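Local coordinates for protein predicted ATPase of the ABC class (Vibrio vulnificus, PDB 5D6A) that probably binds and hydrolyses ATP as an ABC-class ATPase, having been crystallised with the non-hydrolysable analogue AMP-PNP, at residues 201-213 and 249-261. Sequence-based numbering, arbitrary orientation.
Sequences LEVNGLVSFVANG and GYVTGLGIPKGIT
V210 and L254 form a hydrogen-bonded antiparallel pair between two neighbouring strands, 206-211 and 249-257, of a four-stranded antiparallel sheet, consistent with the beta subdomain of an ABC-type ATPase. Two backbone bonds define the pair: V210 N to L254 O (2.9 Å) and L254 N to V210 O (2.7 Å). L206 pairs with P257 but S208 with I256, a one-residue shift that marks a beta bulge at V207. There V207 N donates to I256 O almost linearly (172° at the hydrogen), while V207 CG2 rests 3.9 Å from I256 CG2, the two side chains crossing at about a right angle.

On the face opposite S208, V210, L254 and I256, the F209 ring, its CG anti to the backbone N (chi1 173°), reaches obliquely to the backbone of G253: CE1 lies 3.6 Å from G253 N, and CE2 4.0 Å from V251 CG2. G253 has no side chain to obstruct this approach. V241 and V295, from the strands flanking the pair, also touch the ring. S208 OG bonds to T296 OG1 and to V295 O of strand 294-296, and the V210 side chain lies about 10 Å from a bound AMP-PNP.

Beyond the bulge, K258 N bonds to G205 O, tying the type I turn 202-205 to the neighbouring segment. The extended K258 chain then carries NZ to E202 OE1, a 2.8 Å salt bridge entering from above the carboxylate plane, 61° out of it.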
loop_
_atom_site.group_PDB
_atom_site.type_symbol
_atom_site.label_atom_id
_atom_site.label_comp_id
_atom_site.label_asym_id
_atom_site.label_seq_id
_atom_site.Cartn_x
_atom_site.Cartn_y
_atom_site.Cartn_z
ATOM N N LEU A 201 -21.416 -18.402 18.965
ATOM C CA LEU A 201 -20.668 -17.348 19.640
ATOM C C LEU A 201 -21.662 -16.456 20.363
ATOM O O LEU A 201 -21.473 -16.101 21.527
ATOM C CB LEU A 201 -19.869 -16.509 18.641
ATOM C CG LEU A 201 -18.673 -17.169 17.960
ATOM C CD1 LEU A 201 -18.106 -16.255 16.885
ATOM C CD2 LEU A 201 -17.609 -17.523 18.988
ATOM N N GLU A 202 -22.730 -16.110 19.651
ATOM C CA GLU A 202 -23.777 -15.252 20.182
ATOM C C GLU A 202 -24.459 -15.861 21.407
ATOM O O GLU A 202 -24.704 -15.167 22.394
ATOM C CB GLU A 202 -24.832 -14.994 19.102
ATOM C CG GLU A 202 -25.866 -13.946 19.482
ATOM C CD GLU A 202 -25.273 -12.552 19.605
ATOM O OE1 GLU A 202 -25.917 -11.688 20.241
ATOM O OE2 GLU A 202 -24.165 -12.317 19.073
ATOM N N VAL A 203 -24.762 -17.154 21.334
ATOM C CA VAL A 203 -25.445 -17.851 22.430
ATOM C C VAL A 203 -24.623 -17.848 23.722
ATOM O O VAL A 203 -25.176 -17.706 24.814
ATOM C CB VAL A 203 -25.774 -19.312 22.049
ATOM C CG1 VAL A 203 -26.494 -20.011 23.196
ATOM C CG2 VAL A 203 -26.619 -19.358 20.784
ATOM N N ASN A 204 -23.305 -17.996 23.593
ATOM C CA ASN A 204 -22.414 -18.016 24.755
ATOM C C ASN A 204 -21.858 -16.633 25.123
ATOM O O ASN A 204 -20.891 -16.530 25.881
ATOM C CB ASN A 204 -21.274 -19.009 24.516
ATOM C CG ASN A 204 -21.773 -20.432 24.333
ATOM O OD1 ASN A 204 -22.746 -20.848 24.962
ATOM N ND2 ASN A 204 -21.097 -21.192 23.483
ATOM N N GLY A 205 -22.482 -15.578 24.597
ATOM C CA GLY A 205 -22.060 -14.211 24.880
ATOM C C GLY A 205 -20.611 -13.951 24.528
ATOM O O GLY A 205 -19.894 -13.297 25.282
ATOM N N LEU A 206 -20.189 -14.459 23.373
ATOM C CA LEU A 206 -18.815 -14.307 22.902
ATOM C C LEU A 206 -18.765 -13.609 21.551
ATOM O O LEU A 206 -19.715 -13.685 20.775
ATOM C CB LEU A 206 -18.158 -15.683 22.762
ATOM C CG LEU A 206 -18.117 -16.568 24.007
ATOM C CD1 LEU A 206 -17.508 -17.918 23.663
ATOM C CD2 LEU A 206 -17.346 -15.894 25.131
ATOM N N VAL A 207 -17.652 -12.929 21.280
ATOM C CA VAL A 207 -17.444 -12.257 19.989
ATOM C C VAL A 207 -16.327 -12.931 19.198
ATOM O O VAL A 207 -16.162 -12.668 18.009
ATOM C CB VAL A 207 -17.131 -10.752 20.138
ATOM C CG1 VAL A 207 -18.314 -10.040 20.758
ATOM C CG2 VAL A 207 -15.870 -10.517 20.958
ATOM N N SER A 208 -15.562 -13.794 19.867
ATOM C CA SER A 208 -14.471 -14.520 19.223
ATOM C C SER A 208 -14.053 -15.712 20.085
ATOM O O SER A 208 -14.277 -15.723 21.296
ATOM C CB SER A 208 -13.273 -13.595 18.982
ATOM O OG SER A 208 -12.263 -14.249 18.232
ATOM N N PHE A 209 -13.446 -16.709 19.447
ATOM C CA PHE A 209 -13.002 -17.916 20.135
ATOM C C PHE A 209 -11.696 -18.453 19.548
ATOM O O PHE A 209 -11.640 -18.805 18.372
ATOM C CB PHE A 209 -14.086 -18.990 20.051
ATOM C CG PHE A 209 -13.663 -20.325 20.593
ATOM C CD1 PHE A 209 -13.716 -20.587 21.955
ATOM C CD2 PHE A 209 -13.225 -21.327 19.739
ATOM C CE1 PHE A 209 -13.330 -21.820 22.455
ATOM C CE2 PHE A 209 -12.839 -22.561 20.232
ATOM C CZ PHE A 209 -12.892 -22.809 21.592
ATOM N N VAL A 210 -10.659 -18.518 20.383
ATOM C CA VAL A 210 -9.348 -19.020 19.970
ATOM C C VAL A 210 -9.098 -20.370 20.636
ATOM O O VAL A 210 -8.736 -20.437 21.812
ATOM C CB VAL A 210 -8.216 -18.047 20.356
ATOM C CG1 VAL A 210 -6.871 -18.575 19.881
ATOM C CG2 VAL A 210 -8.474 -16.669 19.768
ATOM N N ALA A 211 -9.288 -21.441 19.875
ATOM C CA ALA A 211 -9.105 -22.796 20.385
ATOM C C ALA A 211 -7.674 -23.060 20.861
ATOM O O ALA A 211 -6.714 -22.540 20.290
ATOM C CB ALA A 211 -9.485 -23.805 19.309
ATOM N N ASN A 212 -7.540 -23.862 21.915
ATOM C CA ASN A 212 -6.219 -24.239 22.416
ATOM C C ASN A 212 -5.541 -25.144 21.395
ATOM O O ASN A 212 -6.171 -26.044 20.841
ATOM C CB ASN A 212 -6.310 -24.952 23.773
ATOM C CG ASN A 212 -6.645 -24.009 24.915
ATOM O OD1 ASN A 212 -6.558 -22.788 24.781
ATOM N ND2 ASN A 212 -7.009 -24.575 26.058
ATOM N N GLY A 213 -4.258 -24.898 21.152
ATOM C CA GLY A 213 -3.497 -25.672 20.179
ATOM C C GLY A 213 -3.378 -24.945 18.850
ATOM O O GLY A 213 -2.816 -25.480 17.892
ATOM N N GLY A 249 -16.022 -32.501 17.798
ATOM C CA GLY A 249 -16.600 -32.681 19.126
ATOM C C GLY A 249 -16.317 -31.474 19.997
ATOM O O GLY A 249 -16.368 -30.337 19.526
ATOM N N TYR A 250 -16.008 -31.717 21.267
ATOM C CA TYR A 250 -15.721 -30.633 22.203
ATOM C C TYR A 250 -14.338 -30.021 21.964
ATOM O O TYR A 250 -13.349 -30.741 21.829
ATOM C CB TYR A 250 -15.830 -31.128 23.647
ATOM C CG TYR A 250 -17.207 -31.638 24.013
ATOM C CD1 TYR A 250 -18.205 -30.763 24.438
ATOM C CD2 TYR A 250 -17.512 -32.994 23.938
ATOM C CE1 TYR A 250 -19.466 -31.223 24.775
ATOM C CE2 TYR A 250 -18.771 -33.463 24.271
ATOM C CZ TYR A 250 -19.743 -32.575 24.689
ATOM O OH TYR A 250 -20.991 -33.039 25.024
ATOM N N VAL A 251 -14.286 -28.691 21.908
ATOM C CA VAL A 251 -13.030 -27.963 21.713
ATOM C C VAL A 251 -12.899 -26.863 22.763
ATOM O O VAL A 251 -13.762 -25.990 22.873
ATOM C CB VAL A 251 -12.917 -27.345 20.296
ATOM C CG1 VAL A 251 -12.914 -28.438 19.239
ATOM C CG2 VAL A 251 -14.039 -26.349 20.031
ATOM N N THR A 252 -11.818 -26.920 23.536
ATOM C CA THR A 252 -11.561 -25.941 24.586
ATOM C C THR A 252 -10.606 -24.861 24.088
ATOM O O THR A 252 -9.647 -25.154 23.370
ATOM C CB THR A 252 -10.969 -26.620 25.835
ATOM O OG1 THR A 252 -11.898 -27.590 26.337
ATOM C CG2 THR A 252 -10.673 -25.597 26.924
ATOM N N GLY A 253 -10.873 -23.615 24.469
ATOM C CA GLY A 253 -10.035 -22.494 24.059
ATOM C C GLY A 253 -10.398 -21.186 24.735
ATOM O O GLY A 253 -11.216 -21.153 25.656
ATOM N N LEU A 254 -9.775 -20.105 24.274
ATOM C CA LEU A 254 -10.029 -18.774 24.809
ATOM C C LEU A 254 -11.353 -18.231 24.302
ATOM O O LEU A 254 -11.573 -18.146 23.094
ATOM C CB LEU A 254 -8.928 -17.803 24.387
ATOM C CG LEU A 254 -9.193 -16.334 24.739
ATOM C CD1 LEU A 254 -9.230 -16.151 26.248
ATOM C CD2 LEU A 254 -8.155 -15.418 24.110
ATOM N N GLY A 255 -12.222 -17.851 25.229
ATOM C CA GLY A 255 -13.507 -17.275 24.885
ATOM C C GLY A 255 -13.481 -15.798 25.200
ATOM O O GLY A 255 -13.391 -15.416 26.363
ATOM N N ILE A 256 -13.533 -14.965 24.165
ATOM C CA ILE A 256 -13.534 -13.516 24.343
ATOM C C ILE A 256 -14.984 -13.053 24.435
ATOM O O ILE A 256 -15.681 -12.988 23.421
ATOM C CB ILE A 256 -12.801 -12.801 23.193
ATOM C CG1 ILE A 256 -11.329 -13.224 23.185
ATOM C CG2 ILE A 256 -12.910 -11.288 23.348
ATOM C CD1 ILE A 256 -10.516 -12.644 22.049
ATOM N N PRO A 257 -15.442 -12.719 25.651
ATOM C CA PRO A 257 -16.835 -12.319 25.819
ATOM C C PRO A 257 -17.162 -10.963 25.211
ATOM O O PRO A 257 -16.260 -10.221 24.827
ATOM C CB PRO A 257 -16.999 -12.269 27.339
ATOM C CG PRO A 257 -15.643 -11.926 27.846
ATOM C CD PRO A 257 -14.665 -12.547 26.893
ATOM N N LYS A 258 -18.452 -10.654 25.129
ATOM C CA LYS A 258 -18.903 -9.375 24.597
ATOM C C LYS A 258 -18.407 -8.233 25.474
ATOM O O LYS A 258 -17.946 -8.447 26.596
ATOM C CB LYS A 258 -20.428 -9.329 24.517
ATOM C CG LYS A 258 -21.046 -10.295 23.520
ATOM C CD LYS A 258 -22.562 -10.189 23.563
ATOM C CE LYS A 258 -23.233 -11.119 22.567
ATOM N NZ LYS A 258 -24.718 -11.060 22.679
ATOM N N GLY A 259 -18.511 -7.017 24.954
ATOM C CA GLY A 259 -18.065 -5.837 25.675
ATOM C C GLY A 259 -16.668 -5.439 25.253
ATOM O O GLY A 259 -16.208 -5.806 24.175
ATOM N N ILE A 260 -15.990 -4.693 26.117
ATOM C CA ILE A 260 -14.647 -4.209 25.837
ATOM C C ILE A 260 -13.596 -5.184 26.357
ATOM O O ILE A 260 -13.634 -5.581 27.518
ATOM C CB ILE A 260 -14.421 -2.826 26.475
ATOM C CG1 ILE A 260 -15.508 -1.848 26.006
ATOM C CG2 ILE A 260 -13.029 -2.300 26.138
ATOM C CD1 ILE A 260 -15.443 -0.486 26.663
ATOM N N THR A 261 -12.663 -5.559 25.487
ATOM C CA THR A 261 -11.584 -6.475 25.843
ATOM C C THR A 261 -10.243 -5.866 25.442
ATOM O O THR A 261 -10.042 -5.487 24.287
ATOM C CB THR A 261 -11.749 -7.837 25.144
ATOM O OG1 THR A 261 -13.024 -8.399 25.479
ATOM C CG2 THR A 261 -10.644 -8.803 25.566
#